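Local coordinates for protein Endonuclease/exonuclease/phosphatase (Beutenbergia cavernae DSM 12333, PDB 4RUW) that belongs to the endonuclease/exonuclease/phosphatase family, pairing a DNase I-like fold with an immunoglobulin-like domain and holding a zinc ion, at residues A[237-242]-A[249-254]; A[155-160]-A[182-187]; A[375-380]-A[421-426]. One frame throughout, in Å; residues are numbered along the deposited sequence. Where two conformers were deposited one is given.

Contact 1 (A[237-242]-A[249-254]); sequences NIWTTD and SQNNLM
Asp-242 and Asn-252 exchange a pair of hydrogen bonds where the loop 237-242 meets the start of helix 251-260. The backbone N of Asp-242 donates to Asn-252 OD1 at 2.9 Å, while Asn-252 N donates to Asp-242 OD1 at 3.0 Å, from above the carboxylate plane. The carboxylate and amide planes stand 79° apart. An acid suits this place: it accepts an N-H of the first helical turn, and the helix start would probably favour its negative charge. Asn-251 makes the third bond, a nearly straight one of 3.0 Å from ND2 to Thr-241 O; this oxygen lies in the plane of the Asn-251 amide, but ND2 comes from above the Thr-241 carbonyl plane.

Two waters extend the polar network. One accepts from Asn-251 ND2 at 2.9 Å and from Trp-239 N, which helps fix the rotation of the amide; the other accepts from Leu-253 N and donates to Asp-242 OD1.

The apolar part is small. Selenomethionine Met-254 bends at its third torsion (-90°), which brings CE within 3.7 Å of Ile-238 CG2. The amide oxygen OD1 of Asn-251 abuts Ile-238 CB at 3.4 Å, a van der Waals contact.

Ile-238 and Met-254 both rest on Gln-213 of helix 207-222. Thr-241 OG1 bonds Gln-371 NE2 and Asn-252 ND2 bonds Leu-347 O, joining the contact to loops that follow strands 334-342 and 360-367 of the immunoglobulin-like domain.

Contact 2 (A[155-160]-A[182-187]); sequences HPFVGG and LTVTVD
An outermost strand of a six-stranded mixed sheet begins here: residues 155-160 lead into strand 157-166 and run antiparallel to strand 179-188. Two backbone bonds start the pairing. Asp-187 N donates almost dead straight to Pro-156 O (2.8 Å, 177° at the hydrogen), and Val-158 N donates to Thr-185 O, also at 2.8 Å, from above the plane of that carbonyl. Between them Phe-157 and Val-186 form a non-hydrogen-bonded pair, and Phe-157 CA adds a CA-H...O contact of 3.2 Å to Thr-185 O.

The chain then turns a corner at Val-158 and Gly-159; the positive phi of Gly-159 suits a glycine. Water bridges the gap until direct pairing resumes between Thr-183 and Val-162. Thr-185 N donates to a water at 2.9 Å that lies close to the carbonyl oxygens of both Val-158 and Gly-160.

The side chains differ on the two faces. On one, the chi1 of Val-184 (67°) puts CG1 between N and the carbonyl carbon, and CG2 points away from N, over one face of the Phe-157 ring and offset toward its rim, 3.9 Å from the centroid, as a CH-pi contact. The flat phenyl and the branched valine suit this inward face, where Phe-157 also meets His-125 and Trp-127 of strand 125-133. On the other, Val-158 CB lies 3.9 Å from Thr-185 CG2, and Val-158 CG2 touches Asp-187 CB at 3.7 Å; threonine and aspartate suit this more solvent-accessible side.

Just before the strand, His-155 NE2 is bonded to Asp-90 OD1. Here the chain passes from strand 146-153 of one sheet to strand 157-166 of the other, with apolar side chains between the layers, as in the two-sheet core of DNase I-like folds.

Contact 3 (A[375-380]-A[421-426]); sequences DGTAVR and ACLVGA
Val-379 and Leu-423 sit side by side across two antiparallel strands, as a non-hydrogen-bonded pair at the well-packed centre, while the turn ends at Gly-376 and Ala-426 meet more loosely toward solvent. Two hydrogen-bonded pairs surround the centre. Ala-378 and Val-424 exchange N to O bonds, of which Val-424 N to Ala-378 O is the straighter (2.8 Å, 174°). Arg-380 and Cys-422 do the same, with Cys-422 N reaching Arg-380 O at 2.8 Å. In between, Val-379 CA makes a CA-H...O contact with Cys-422 O at 3.3 Å. Val-379 CG2 lies 4.1 Å from Leu-423 CD1, the two side chains crossing at about a right angle; branched apolar residues suit this buried face. Leu-423 CD1 also reaches Thr-377 CB, extending the apolar patch toward the end of the ladder.

The other face of the pair is more polar. Arg-380 leaves the strand extended and then bends at its third torsion (-61°), folding the guanidinium back so that Val-424 CG2 sits over one of its faces, 3.9 Å from NH1. Arginine's long stem lifts off the sheet and, once bent, lets the flat head cover the methyl while NE bonds Thr-395 OG1.

Beyond the ladder Asp-375 forms an Asx turn: OD1 accepts from Thr-377 N and, at 2.7 Å, from Thr-377 OG1. The same carboxylate makes salt bridges to Lys-367 and Arg-369. Gly-376, with a positive phi (87°) that suits glycine, then passes Ala-426 by little more than a CA-H...O contact, 3.4 Å from Ala-426 CA to Gly-376 O.

Strands 378-384 and 418-424 are the inner pair of a four-stranded sheet, flanked by strands 390-396 and 430-437. Val-379 and Ala-421 pack against Ala-342 and Val-340 of strand 334-342, which belongs to the second sheet of the immunoglobulin-like sandwich.

In the fold
The three contacts follow one another along the chain without touching. Contacts 1 and 2 belong to the DNase I-like part and lie on opposite sides of the chain's centre, their own centres 30 Å apart. Contact 3 is in the immunoglobulin-like part, 42 Å from contact 2 between centres but only 20 Å from contact 1, with nearest atoms about 9 Å apart. Contact 1 lies where the two parts meet: Thr-241 and Asn-252 bond to residues of the immunoglobulin-like domain; contacts 2 and 3 are strand pairings within one sheet each. The zinc ion is held by His-98, Asp-100, His-107 and His-137, none of which lies in these segments.

Contact 1 (A[237-242]-A[249-254])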
loop_
_atom_site.group_PDB
_atom_site.type_symbol
_atom_site.label_atom_id
_atom_site.label_comp_id
_atom_site.label_asym_id
_atom_site.label_seq_id
_atom_site.Cartn_x
_atom_site.Cartn_y
_atom_site.Cartn_z
ATOM N N ASN A 237 5.288 -6.779 0.870
ATOM C CA ASN A 237 5.845 -8.086 0.518
ATOM C C ASN A 237 4.794 -9.117 0.114
ATOM O O ASN A 237 5.027 -10.325 0.210
ATOM C CB ASN A 237 6.725 -8.635 1.652
ATOM C CG ASN A 237 8.197 -8.398 1.414
ATOM O OD1 ASN A 237 8.687 -8.548 0.293
ATOM N ND2 ASN A 237 8.920 -8.038 2.471
ATOM N N ILE A 238 3.637 -8.633 -0.331
ATOM C CA ILE A 238 2.582 -9.501 -0.832
ATOM C C ILE A 238 2.129 -8.999 -2.188
ATOM O O ILE A 238 2.066 -7.790 -2.412
ATOM C CB ILE A 238 1.367 -9.574 0.147
ATOM C CG1 ILE A 238 0.724 -8.194 0.357
ATOM C CG2 ILE A 238 1.791 -10.202 1.460
ATOM C CD1 ILE A 238 -0.555 -8.245 1.193
ATOM N N TRP A 239 1.832 -9.924 -3.095
ATOM C CA TRP A 239 1.084 -9.578 -4.293
ATOM C C TRP A 239 -0.371 -9.328 -3.899
ATOM O O TRP A 239 -0.773 -9.585 -2.761
ATOM C CB TRP A 239 1.068 -10.727 -5.281
ATOM C CG TRP A 239 2.370 -11.203 -5.833
ATOM C CD1 TRP A 239 3.639 -10.807 -5.501
ATOM C CD2 TRP A 239 2.504 -12.184 -6.861
ATOM N NE1 TRP A 239 4.559 -11.503 -6.271
ATOM C CE2 TRP A 239 3.879 -12.352 -7.110
ATOM C CE3 TRP A 239 1.582 -12.946 -7.589
ATOM C CZ2 TRP A 239 4.358 -13.253 -8.059
ATOM C CZ3 TRP A 239 2.050 -13.833 -8.525
ATOM C CH2 TRP A 239 3.428 -13.986 -8.753
ATOM N N THR A 240 -1.182 -8.875 -4.847
ATOM C CA THR A 240 -2.608 -8.753 -4.582
ATOM C C THR A 240 -3.344 -10.088 -4.689
ATOM O O THR A 240 -4.444 -10.224 -4.142
ATOM C CB THR A 240 -3.293 -7.735 -5.502
ATOM O OG1 THR A 240 -3.078 -8.122 -6.859
ATOM C CG2 THR A 240 -2.742 -6.338 -5.269
ATOM N N THR A 241 -2.749 -11.065 -5.374
ATOM C CA THR A 241 -3.387 -12.366 -5.557
ATOM C C THR A 241 -2.417 -13.484 -5.184
ATOM O O THR A 241 -1.195 -13.295 -5.187
ATOM C CB THR A 241 -3.861 -12.591 -7.007
ATOM O OG1 THR A 241 -2.758 -12.434 -7.910
ATOM C CG2 THR A 241 -4.986 -11.636 -7.370
ATOM N N ASP A 242 -2.963 -14.652 -4.871
ATOM C CA ASP A 242 -2.153 -15.783 -4.444
ATOM C C ASP A 242 -1.070 -16.105 -5.472
ATOM O O ASP A 242 -1.335 -16.167 -6.674
ATOM C CB ASP A 242 -3.030 -17.018 -4.252
ATOM C CG ASP A 242 -4.025 -16.872 -3.112
ATOM O OD1 ASP A 242 -3.879 -15.965 -2.259
ATOM O OD2 ASP A 242 -4.965 -17.695 -3.062
ATOM N N SER A 249 0.322 -19.549 -0.188
ATOM C CA SER A 249 0.126 -18.120 -0.387
ATOM C C SER A 249 -1.284 -17.714 0.022
ATOM O O SER A 249 -2.251 -18.403 -0.302
ATOM C CB SER A 249 0.386 -17.760 -1.847
ATOM O OG SER A 249 0.262 -16.366 -2.050
ATOM N N GLN A 250 -1.401 -16.602 0.745
ATOM C CA GLN A 250 -2.711 -16.146 1.208
ATOM C C GLN A 250 -2.923 -14.659 0.933
ATOM O O GLN A 250 -3.469 -13.917 1.750
ATOM C CB GLN A 250 -2.913 -16.506 2.678
ATOM C CG GLN A 250 -2.972 -18.017 2.871
ATOM C CD GLN A 250 -3.079 -18.427 4.304
ATOM O OE1 GLN A 250 -4.131 -18.283 4.914
ATOM N NE2 GLN A 250 -1.990 -18.955 4.857
ATOM N N ASN A 251 -2.503 -14.246 -0.257
ATOM C CA ASN A 251 -2.637 -12.865 -0.677
ATOM C C ASN A 251 -4.073 -12.414 -0.894
ATOM O O ASN A 251 -4.438 -11.315 -0.490
ATOM C CB ASN A 251 -1.798 -12.621 -1.923
ATOM C CG ASN A 251 -0.323 -12.820 -1.663
ATOM O OD1 ASN A 251 0.146 -12.670 -0.536
ATOM N ND2 ASN A 251 0.420 -13.148 -2.710
ATOM N N ASN A 252 -4.896 -13.236 -1.542
ATOM C CA ASN A 252 -6.298 -12.838 -1.715
ATOM C C ASN A 252 -6.972 -12.573 -0.372
ATOM O O ASN A 252 -7.705 -11.596 -0.213
ATOM C CB ASN A 252 -7.095 -13.876 -2.504
ATOM C CG ASN A 252 -6.821 -13.807 -3.989
ATOM O OD1 ASN A 252 -5.788 -14.280 -4.457
ATOM N ND2 ASN A 252 -7.734 -13.196 -4.740
ATOM N N LEU A 253 -6.716 -13.439 0.600
ATOM C CA LEU A 253 -7.263 -13.267 1.932
ATOM C C LEU A 253 -6.802 -11.937 2.548
ATOM O O LEU A 253 -7.612 -11.135 3.011
ATOM C CB LEU A 253 -6.853 -14.448 2.811
ATOM C CG LEU A 253 -7.345 -14.419 4.255
ATOM C CD1 LEU A 253 -8.867 -14.462 4.323
ATOM C CD2 LEU A 253 -6.727 -15.571 5.035
HETATM N N MSE A 254 -5.500 -11.680 2.527
HETATM C CA MSE A 254 -4.986 -10.454 3.115
HETATM C C MSE A 254 -5.543 -9.211 2.425
HETATM O O MSE A 254 -5.881 -8.226 3.086
HETATM C CB MSE A 254 -3.455 -10.466 3.110
HETATM C CG MSE A 254 -2.870 -11.349 4.218
HETATM SE SE MSE A 254 -0.937 -11.241 4.429
HETATM C CE MSE A 254 -0.426 -12.674 3.201
HETATM O O HOH W 1 3.244 -12.616 -2.298
HETATM O O HOH W 2 -5.630 -16.013 -0.079
#

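Contact 2 (A[155-160]-A[182-187])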
loop_
_atom_site.group_PDB
_atom_site.type_symbol
_atom_site.label_atom_id
_atom_site.label_comp_id
_atom_site.label_asym_id
_atom_site.label_seq_id
_atom_site.Cartn_x
_atom_site.Cartn_y
_atom_site.Cartn_z
ATOM N N HIS A 155 6.239 18.893 5.816
ATOM C CA HIS A 155 5.231 19.495 6.682
ATOM C C HIS A 155 5.391 18.986 8.105
ATOM O O HIS A 155 5.785 17.847 8.317
ATOM C CB HIS A 155 3.844 19.177 6.137
ATOM C CG HIS A 155 3.712 19.459 4.679
ATOM N ND1 HIS A 155 3.811 20.734 4.164
ATOM C CD2 HIS A 155 3.558 18.635 3.616
ATOM C CE1 HIS A 155 3.682 20.684 2.852
ATOM N NE2 HIS A 155 3.529 19.422 2.491
ATOM N N PRO A 156 5.107 19.839 9.094
ATOM C CA PRO A 156 5.390 19.465 10.482
ATOM C C PRO A 156 4.556 18.299 10.994
ATOM O O PRO A 156 3.432 18.057 10.546
ATOM C CB PRO A 156 5.061 20.741 11.271
ATOM C CG PRO A 156 4.156 21.504 10.402
ATOM C CD PRO A 156 4.551 21.195 8.988
ATOM N N PHE A 157 5.132 17.573 11.941
ATOM C CA PHE A 157 4.424 16.518 12.641
ATOM C C PHE A 157 3.525 17.117 13.719
ATOM O O PHE A 157 3.807 18.192 14.253
ATOM C CB PHE A 157 5.413 15.560 13.305
ATOM C CG PHE A 157 6.308 14.833 12.340
ATOM C CD1 PHE A 157 5.837 14.397 11.112
ATOM C CD2 PHE A 157 7.624 14.568 12.675
ATOM C CE1 PHE A 157 6.672 13.716 10.238
ATOM C CE2 PHE A 157 8.461 13.892 11.807
ATOM C CZ PHE A 157 7.983 13.466 10.587
ATOM N N VAL A 158 2.441 16.412 14.028
ATOM C CA VAL A 158 1.604 16.727 15.175
ATOM C C VAL A 158 1.876 15.633 16.198
ATOM O O VAL A 158 1.504 14.474 15.993
ATOM C CB VAL A 158 0.112 16.733 14.796
ATOM C CG1 VAL A 158 -0.751 17.110 16.003
ATOM C CG2 VAL A 158 -0.128 17.676 13.621
ATOM N N GLY A 159 2.547 15.987 17.288
ATOM C CA GLY A 159 3.038 14.984 18.212
ATOM C C GLY A 159 4.228 14.273 17.593
ATOM O O GLY A 159 4.876 14.803 16.691
ATOM N N GLY A 160 4.520 13.071 18.075
ATOM C CA GLY A 160 5.677 12.331 17.605
ATOM C C GLY A 160 5.320 11.007 16.964
ATOM O O GLY A 160 4.144 10.642 16.854
ATOM N N LEU A 182 5.369 2.208 11.956
ATOM C CA LEU A 182 5.604 3.570 12.420
ATOM C C LEU A 182 4.405 4.429 12.041
ATOM O O LEU A 182 4.001 4.456 10.885
ATOM C CB LEU A 182 6.866 4.142 11.775
ATOM C CG LEU A 182 7.103 5.642 11.965
ATOM C CD1 LEU A 182 7.218 5.991 13.448
ATOM C CD2 LEU A 182 8.333 6.090 11.193
ATOM N N THR A 183 3.834 5.132 13.017
ATOM C CA THR A 183 2.710 6.017 12.751
ATOM C C THR A 183 3.040 7.428 13.214
ATOM O O THR A 183 3.503 7.626 14.336
ATOM C CB THR A 183 1.433 5.518 13.468
ATOM O OG1 THR A 183 1.108 4.210 12.982
ATOM C CG2 THR A 183 0.265 6.466 13.232
ATOM N N VAL A 184 2.799 8.405 12.346
ATOM C CA VAL A 184 2.987 9.799 12.702
ATOM C C VAL A 184 1.966 10.648 11.958
ATOM O O VAL A 184 1.586 10.332 10.841
ATOM C CB VAL A 184 4.433 10.263 12.419
ATOM C CG1 VAL A 184 4.730 10.281 10.922
ATOM C CG2 VAL A 184 4.707 11.611 13.086
ATOM N N THR A 185 1.495 11.708 12.597
ATOM C CA THR A 185 0.554 12.614 11.968
ATOM C C THR A 185 1.294 13.799 11.377
ATOM O O THR A 185 2.141 14.407 12.046
ATOM C CB THR A 185 -0.494 13.103 12.973
ATOM O OG1 THR A 185 -1.226 11.972 13.449
ATOM C CG2 THR A 185 -1.449 14.082 12.330
ATOM N N VAL A 186 0.980 14.118 10.125
ATOM C CA VAL A 186 1.552 15.274 9.450
ATOM C C VAL A 186 0.474 16.341 9.259
ATOM O O VAL A 186 -0.652 16.027 8.867
ATOM C CB VAL A 186 2.110 14.861 8.076
ATOM C CG1 VAL A 186 2.651 16.062 7.333
ATOM C CG2 VAL A 186 3.195 13.807 8.244
ATOM N N ASP A 187 0.806 17.595 9.556
ATOM C CA ASP A 187 -0.133 18.698 9.377
ATOM C C ASP A 187 0.128 19.372 8.031
ATOM O O ASP A 187 1.061 20.161 7.888
ATOM C CB ASP A 187 -0.001 19.698 10.521
ATOM C CG ASP A 187 -1.038 20.791 10.455
ATOM O OD1 ASP A 187 -1.979 20.684 9.639
ATOM O OD2 ASP A 187 -0.917 21.763 11.226
HETATM O O HOH W 3 1.972 11.920 15.471
HETATM O O HOH W 4 1.455 8.599 16.221
#

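Contact 3 (A[375-380]-A[421-426])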
loop_
_atom_site.group_PDB
_atom_site.type_symbol
_atom_site.label_atom_id
_atom_site.label_comp_id
_atom_site.label_asym_id
_atom_site.label_seq_id
_atom_site.Cartn_x
_atom_site.Cartn_y
_atom_site.Cartn_z
ATOM N N ASP A 375 -10.230 -15.252 -17.086
ATOM C CA ASP A 375 -11.138 -16.398 -17.148
ATOM C C ASP A 375 -12.557 -16.018 -17.573
ATOM O O ASP A 375 -13.452 -16.861 -17.613
ATOM C CB ASP A 375 -11.156 -17.174 -15.821
ATOM C CG ASP A 375 -11.711 -16.359 -14.651
ATOM O OD1 ASP A 375 -12.174 -15.215 -14.847
ATOM O OD2 ASP A 375 -11.696 -16.886 -13.517
ATOM N N GLY A 376 -12.757 -14.749 -17.894
ATOM C CA GLY A 376 -14.047 -14.293 -18.371
ATOM C C GLY A 376 -15.025 -13.906 -17.284
ATOM O O GLY A 376 -16.097 -13.384 -17.579
ATOM N N THR A 377 -14.677 -14.163 -16.027
ATOM C CA THR A 377 -15.548 -13.758 -14.931
ATOM C C THR A 377 -15.437 -12.255 -14.700
ATOM O O THR A 377 -14.476 -11.609 -15.130
ATOM C CB THR A 377 -15.250 -14.504 -13.612
ATOM O OG1 THR A 377 -13.934 -14.172 -13.151
ATOM C CG2 THR A 377 -15.381 -16.013 -13.793
ATOM N N ALA A 378 -16.429 -11.691 -14.027
ATOM C CA ALA A 378 -16.411 -10.271 -13.711
ATOM C C ALA A 378 -16.938 -10.066 -12.304
ATOM O O ALA A 378 -17.716 -10.876 -11.800
ATOM C CB ALA A 378 -17.262 -9.493 -14.707
ATOM N N VAL A 379 -16.499 -8.989 -11.662
ATOM C CA VAL A 379 -17.106 -8.567 -10.405
ATOM C C VAL A 379 -18.044 -7.403 -10.698
ATOM O O VAL A 379 -17.656 -6.419 -11.337
ATOM C CB VAL A 379 -16.055 -8.217 -9.321
ATOM C CG1 VAL A 379 -16.719 -7.566 -8.113
ATOM C CG2 VAL A 379 -15.295 -9.479 -8.912
ATOM N N ARG A 380 -19.291 -7.541 -10.267
ATOM C CA ARG A 380 -20.300 -6.535 -10.557
ATOM C C ARG A 380 -20.876 -5.996 -9.261
ATOM O O ARG A 380 -21.206 -6.757 -8.349
ATOM C CB ARG A 380 -21.402 -7.132 -11.431
ATOM C CG ARG A 380 -22.565 -6.202 -11.709
ATOM C CD ARG A 380 -23.425 -6.774 -12.821
ATOM N NE ARG A 380 -22.637 -6.913 -14.043
ATOM C CZ ARG A 380 -22.840 -7.846 -14.969
ATOM N NH1 ARG A 380 -23.816 -8.734 -14.821
ATOM N NH2 ARG A 380 -22.061 -7.891 -16.043
ATOM N N ALA A 421 -22.606 -7.042 -4.316
ATOM C CA ALA A 421 -21.416 -7.374 -5.087
ATOM C C ALA A 421 -21.522 -8.829 -5.510
ATOM O O ALA A 421 -21.768 -9.711 -4.683
ATOM C CB ALA A 421 -20.155 -7.156 -4.267
ATOM N N CYS A 422 -21.323 -9.073 -6.802
ATOM C CA CYS A 422 -21.447 -10.407 -7.368
ATOM C C CYS A 422 -20.199 -10.830 -8.121
ATOM O O CYS A 422 -19.458 -9.999 -8.645
ATOM C CB CYS A 422 -22.612 -10.465 -8.352
ATOM S SG CYS A 422 -24.221 -10.182 -7.638
ATOM N N LEU A 423 -19.984 -12.138 -8.181
ATOM C CA LEU A 423 -19.051 -12.706 -9.129
ATOM C C LEU A 423 -19.913 -13.281 -10.247
ATOM O O LEU A 423 -20.796 -14.106 -9.998
ATOM C CB LEU A 423 -18.211 -13.803 -8.484
ATOM C CG LEU A 423 -17.161 -14.413 -9.416
ATOM C CD1 LEU A 423 -16.113 -13.380 -9.833
ATOM C CD2 LEU A 423 -16.503 -15.623 -8.769
ATOM N N VAL A 424 -19.677 -12.808 -11.466
ATOM C CA VAL A 424 -20.472 -13.196 -12.616
ATOM C C VAL A 424 -19.627 -14.078 -13.514
ATOM O O VAL A 424 -18.482 -13.747 -13.822
ATOM C CB VAL A 424 -20.944 -11.964 -13.409
ATOM C CG1 VAL A 424 -21.905 -12.384 -14.511
ATOM C CG2 VAL A 424 -21.609 -10.963 -12.480
ATOM N N GLY A 425 -20.184 -15.214 -13.915
ATOM C CA GLY A 425 -19.467 -16.137 -14.775
ATOM C C GLY A 425 -19.370 -15.608 -16.190
ATOM O O GLY A 425 -20.048 -14.645 -16.551
ATOM N N ALA A 426 -18.523 -16.241 -16.996
ATOM C CA ALA A 426 -18.323 -15.812 -18.375
ATOM C C ALA A 426 -19.620 -15.897 -19.177
ATOM O O ALA A 426 -19.845 -15.106 -20.092
ATOM C CB ALA A 426 -17.224 -16.639 -19.037
#